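Local coordinates for ATP-dependent Clp protease adapter protein ClpS 2 (Agrobacterium tumefaciens, PDB 4YJM) that probably acts as an adaptor that modulates the specificity of ATP-dependent protein degradation by ClpAP, binding the N-terminal domain of the chaperone ClpA, at residues 37-40 and 41-45; 70-73 and 74-78. All blocks are in the same frame, centred on the assembly; numbering follows the deposited sequence.

Interaction 1 (37-40 and 41-45); sequences EFVT and VVLKA
Phe38 O, Val39 O and Thr40 O accept the N-H groups of Val42, Leu43 and Lys44, four residues on, which places 37-40 and 41-45 on successive turns of one alpha-helix, 36-47. The bond from Leu43 N to Val39 O is 2.9 Å long and bends little, with an N-H...O angle of 170°. Val41 N is held less firmly: it makes two weak bonds, to Glu37 O at 3.3 Å and to Phe38 O at 3.1 Å, so Phe38 O takes a full bond from Val42 N and a weak one from Val41 N.

The side chain of Phe38 turns its ring so that one face meets Val42. With CG anti to the backbone N (chi1 -175°), the ring swings to the side of its own carbonyl carbon, where Val42 CG2 comes over its face. That methyl lies 4.0 Å from the Phe38 ring centroid, 26° off the normal, a CH-pi contact displaced toward the rim; its nearest ring atom is Phe38 CE2. Val41 CG2 comes near the same ring obliquely, 4.3 Å from Phe38 CD1. One residue further on, Val39 and Leu43 run alongside each other in the same direction, with Val39 CG1 4.0 Å from Leu43 CD1.

Phe38, Val39, Val42 and Leu43 also reach the rest of the fold. The ring of Phe93 meets that of Phe38 edge-to-face, Met58 of helix 51-64 touches Val39 and also Thr40, and Phe97 of strand 97-101 touches Val42 and Leu43. The hydroxyl of the buried Thr40 has a weak hydrogen bond with Arg36 O. The chemistry is thus divided: three i to i+4 bonds and one CH-pi contact link successive turns, with a looser hold on Val41 N, while apolar contacts to Met58 and Phe97 join the helix to 51-64 and the sheet.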
loop_
_atom_site.group_PDB
_atom_site.type_symbol
_atom_site.label_atom_id
_atom_site.label_comp_id
_atom_site.label_asym_id
_atom_site.label_seq_id
_atom_site.Cartn_x
_atom_site.Cartn_y
_atom_site.Cartn_z
ATOM N N GLU A 37 0.225 2.963 13.670
ATOM C CA GLU A 37 1.508 3.643 13.635
ATOM C C GLU A 37 2.548 2.842 12.848
ATOM O O GLU A 37 3.478 3.425 12.296
ATOM C CB GLU A 37 2.000 3.923 15.053
ATOM C CG GLU A 37 1.219 5.017 15.753
ATOM C CD GLU A 37 1.141 6.289 14.931
ATOM O OE1 GLU A 37 2.106 6.586 14.194
ATOM O OE2 GLU A 37 0.106 6.982 15.010
ATOM N N PHE A 38 2.386 1.520 12.795
ATOM C CA PHE A 38 3.247 0.680 11.960
ATOM C C PHE A 38 2.963 0.950 10.499
ATOM O O PHE A 38 3.891 1.090 9.707
ATOM C CB PHE A 38 3.060 -0.817 12.249
ATOM C CG PHE A 38 4.020 -1.714 11.478
ATOM C CD1 PHE A 38 5.370 -1.805 11.840
ATOM C CD2 PHE A 38 3.579 -2.459 10.406
ATOM C CE1 PHE A 38 6.253 -2.631 11.117
ATOM C CE2 PHE A 38 4.451 -3.265 9.680
ATOM C CZ PHE A 38 5.775 -3.356 10.035
ATOM N N VAL A 39 1.687 1.030 10.126
ATOM C CA VAL A 39 1.351 1.287 8.708
ATOM C C VAL A 39 1.894 2.631 8.277
ATOM O O VAL A 39 2.383 2.767 7.154
ATOM C CB VAL A 39 -0.185 1.221 8.436
ATOM C CG1 VAL A 39 -0.529 1.438 6.959
ATOM C CG2 VAL A 39 -0.718 -0.112 8.864
ATOM N N THR A 40 1.797 3.636 9.134
ATOM C CA THR A 40 2.358 4.942 8.827
ATOM C C THR A 40 3.849 4.862 8.468
ATOM O O THR A 40 4.290 5.462 7.476
ATOM C CB THR A 40 2.144 5.906 9.997
ATOM O OG1 THR A 40 0.770 6.295 10.025
ATOM C CG2 THR A 40 3.004 7.157 9.865
ATOM N N VAL A 41 4.633 4.103 9.228
ATOM C CA VAL A 41 6.066 4.085 8.964
ATOM C C VAL A 41 6.358 3.203 7.745
ATOM O O VAL A 41 7.287 3.496 7.007
ATOM C CB VAL A 41 6.867 3.629 10.202
ATOM C CG1 VAL A 41 6.616 4.590 11.341
ATOM C CG2 VAL A 41 6.455 2.236 10.656
ATOM N N VAL A 42 5.534 2.194 7.475
ATOM C CA VAL A 42 5.683 1.440 6.221
ATOM C C VAL A 42 5.413 2.330 5.001
ATOM O O VAL A 42 6.194 2.351 4.045
ATOM C CB VAL A 42 4.767 0.220 6.173
ATOM C CG1 VAL A 42 4.733 -0.405 4.770
ATOM C CG2 VAL A 42 5.256 -0.812 7.186
ATOM N N LEU A 43 4.329 3.092 5.048
ATOM C CA LEU A 43 3.990 4.008 3.960
ATOM C C LEU A 43 5.078 5.054 3.741
ATOM O O LEU A 43 5.362 5.456 2.608
ATOM C CB LEU A 43 2.664 4.729 4.246
ATOM C CG LEU A 43 1.417 3.829 4.262
ATOM C CD1 LEU A 43 0.193 4.610 4.636
ATOM C CD2 LEU A 43 1.184 3.184 2.895
ATOM N N LYS A 44 5.661 5.548 4.834
ATOM C CA LYS A 44 6.729 6.515 4.720
ATOM C C LYS A 44 7.971 5.865 4.060
ATOM O O LYS A 44 8.601 6.454 3.161
ATOM C CB LYS A 44 7.082 7.100 6.100
ATOM C CG LYS A 44 8.194 8.157 6.087
ATOM C CD LYS A 44 7.809 9.374 5.242
ATOM C CE LYS A 44 8.763 10.537 5.464
ATOM N NZ LYS A 44 8.259 11.796 4.848
ATOM N N ALA A 45 8.349 4.684 4.531
ATOM C CA ALA A 45 9.617 4.071 4.099
ATOM C C ALA A 45 9.567 3.632 2.628
ATOM O O ALA A 45 10.518 3.826 1.896
ATOM C CB ALA A 45 9.960 2.876 4.967
#

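Interaction 2 (70-73 and 74-78)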
loop_
_atom_site.group_PDB
_atom_site.type_symbol
_atom_site.label_atom_id
_atom_site.label_comp_id
_atom_site.label_asym_id
_atom_site.label_seq_id
_atom_site.Cartn_x
_atom_site.Cartn_y
_atom_site.Cartn_z
ATOM N N VAL A 70 -0.442 4.483 -4.844
ATOM C CA VAL A 70 0.295 5.017 -5.973
ATOM C C VAL A 70 -0.167 4.254 -7.229
ATOM O O VAL A 70 -0.693 3.148 -7.105
ATOM C CB VAL A 70 1.813 4.892 -5.751
ATOM C CG1 VAL A 70 2.244 3.418 -5.718
ATOM C CG2 VAL A 70 2.595 5.666 -6.789
ATOM N N VAL A 71 0.025 4.842 -8.408
ATOM C CA VAL A 71 -0.249 4.137 -9.674
ATOM C C VAL A 71 1.020 4.292 -10.530
ATOM O O VAL A 71 1.487 5.403 -10.807
ATOM C CB VAL A 71 -1.449 4.702 -10.413
ATOM C CG1 VAL A 71 -1.830 3.785 -11.607
ATOM C CG2 VAL A 71 -2.654 4.954 -9.472
ATOM N N CYS A 72 1.638 3.160 -10.887
ATOM C CA CYS A 72 2.950 3.208 -11.527
ATOM C C CYS A 72 3.157 2.002 -12.446
ATOM O O CYS A 72 2.276 1.171 -12.601
ATOM C CB CYS A 72 4.059 3.264 -10.477
ATOM S SG CYS A 72 4.062 1.876 -9.324
ATOM N N GLU A 73 4.321 1.949 -13.072
ATOM C CA GLU A 73 4.684 0.854 -13.972
ATOM C C GLU A 73 4.504 -0.494 -13.259
ATOM O O GLU A 73 4.807 -0.625 -12.068
ATOM C CB GLU A 73 6.147 1.034 -14.437
ATOM C CG GLU A 73 6.755 -0.164 -15.172
ATOM C CD GLU A 73 8.218 0.050 -15.570
ATOM O OE1 GLU A 73 8.832 1.033 -15.111
ATOM O OE2 GLU A 73 8.751 -0.770 -16.344
ATOM N N ARG A 74 4.031 -1.489 -13.994
ATOM C CA ARG A 74 3.706 -2.774 -13.364
ATOM C C ARG A 74 4.833 -3.333 -12.491
ATOM O O ARG A 74 4.604 -3.699 -11.351
ATOM C CB ARG A 74 3.362 -3.808 -14.451
ATOM C CG ARG A 74 2.861 -5.119 -13.887
ATOM C CD ARG A 74 2.467 -6.070 -15.038
ATOM N NE ARG A 74 3.646 -6.505 -15.769
ATOM C CZ ARG A 74 3.805 -6.389 -17.080
ATOM N NH1 ARG A 74 2.849 -5.856 -17.832
ATOM N NH2 ARG A 74 4.927 -6.813 -17.633
ATOM N N ASP A 75 6.047 -3.459 -13.033
ATOM C CA ASP A 75 7.177 -4.012 -12.271
ATOM C C ASP A 75 7.400 -3.288 -10.960
ATOM O O ASP A 75 7.669 -3.915 -9.942
ATOM C CB ASP A 75 8.487 -3.977 -13.095
ATOM C CG ASP A 75 8.411 -4.807 -14.365
ATOM O OD1 ASP A 75 7.631 -5.780 -14.413
ATOM O OD2 ASP A 75 9.147 -4.490 -15.322
ATOM N N ILE A 76 7.289 -1.960 -10.984
ATOM C CA ILE A 76 7.538 -1.170 -9.801
ATOM C C ILE A 76 6.392 -1.339 -8.808
ATOM O O ILE A 76 6.633 -1.525 -7.612
ATOM C CB ILE A 76 7.723 0.310 -10.141
ATOM C CG1 ILE A 76 8.854 0.449 -11.170
ATOM C CG2 ILE A 76 7.986 1.116 -8.849
ATOM C CD1 ILE A 76 9.008 1.847 -11.713
ATOM N N ALA A 77 5.157 -1.353 -9.306
ATOM C CA ALA A 77 3.993 -1.621 -8.440
ATOM C C ALA A 77 4.131 -2.937 -7.696
ATOM O O ALA A 77 3.905 -3.015 -6.467
ATOM C CB ALA A 77 2.709 -1.621 -9.261
ATOM N N GLU A 78 4.532 -3.983 -8.426
ATOM C CA GLU A 78 4.687 -5.314 -7.836
ATOM C C GLU A 78 5.791 -5.303 -6.795
ATOM O O GLU A 78 5.647 -5.882 -5.726
ATOM C CB GLU A 78 4.979 -6.362 -8.907
ATOM C CG GLU A 78 3.807 -6.616 -9.844
ATOM C CD GLU A 78 4.156 -7.349 -11.129
ATOM O OE1 GLU A 78 5.331 -7.641 -11.377
ATOM O OE2 GLU A 78 3.222 -7.644 -11.918
#
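A strand-to-helix junction brings Cys72 of strand 66-73 and Glu73, the N-cap residue, against Ile76 and Ala77 in the first turn of helix 74-91. The chain reverses sharply here: the axes of 70-73 and 74-78 make an angle of 129° and approach to 5.2 Å. The chi1 of Cys72 (58°) tucks SG in over its own backbone, flanked by N and C, and lays the sulfur against the new turn, 3.4 Å from Ala77 N, 3.8 Å from Ala77 CB and 4.0 Å from Ile76 CG2.

At the N-cap, the carbonyl of Glu73 begins the i to i+4 pattern of the helix: Ala77 N donates to Glu73 O at 2.9 Å with an N-H...O angle of 173°. The Glu73 side chain is extended beyond CG and crosses that of Ile76 at about a right angle, with Glu73 OE1 3.5 Å from Ile76 CD1. Glu73 OE2 also comes within 3.9 Å of Asp75 OD2, a pair of like charges at the exposed helix start, although Asp75 is poorly ordered. On the sheet side, Cys72 shares backbone hydrogen bonding with Tyr24, while Ala77 packs on Val26 of strand 23-29.

Overall arrangement
From the N terminus the chain first forms strand 23-29, then helix 36-47, which contains interaction 1. Helix 51-64 and strand 66-73 follow, and interaction 2 marks the passage from that strand into helix 74-91. The two contacts are in series, neither nested nor crossed, and each lies within a continuous stretch, so neither closes a long loop. The centres of interactions 1 and 2 are about 19 Å apart, on opposite sides of the chain's centre. The nearest atoms of interactions 1 and 2 stay about 8 Å apart. The antiparallel sheet relates them: interaction 1 packs against outermost strand 97-101, whereas interaction 2 lies where the other outermost strand, 66-73, gives way to helix 74-91, with 23-29 between the two strands.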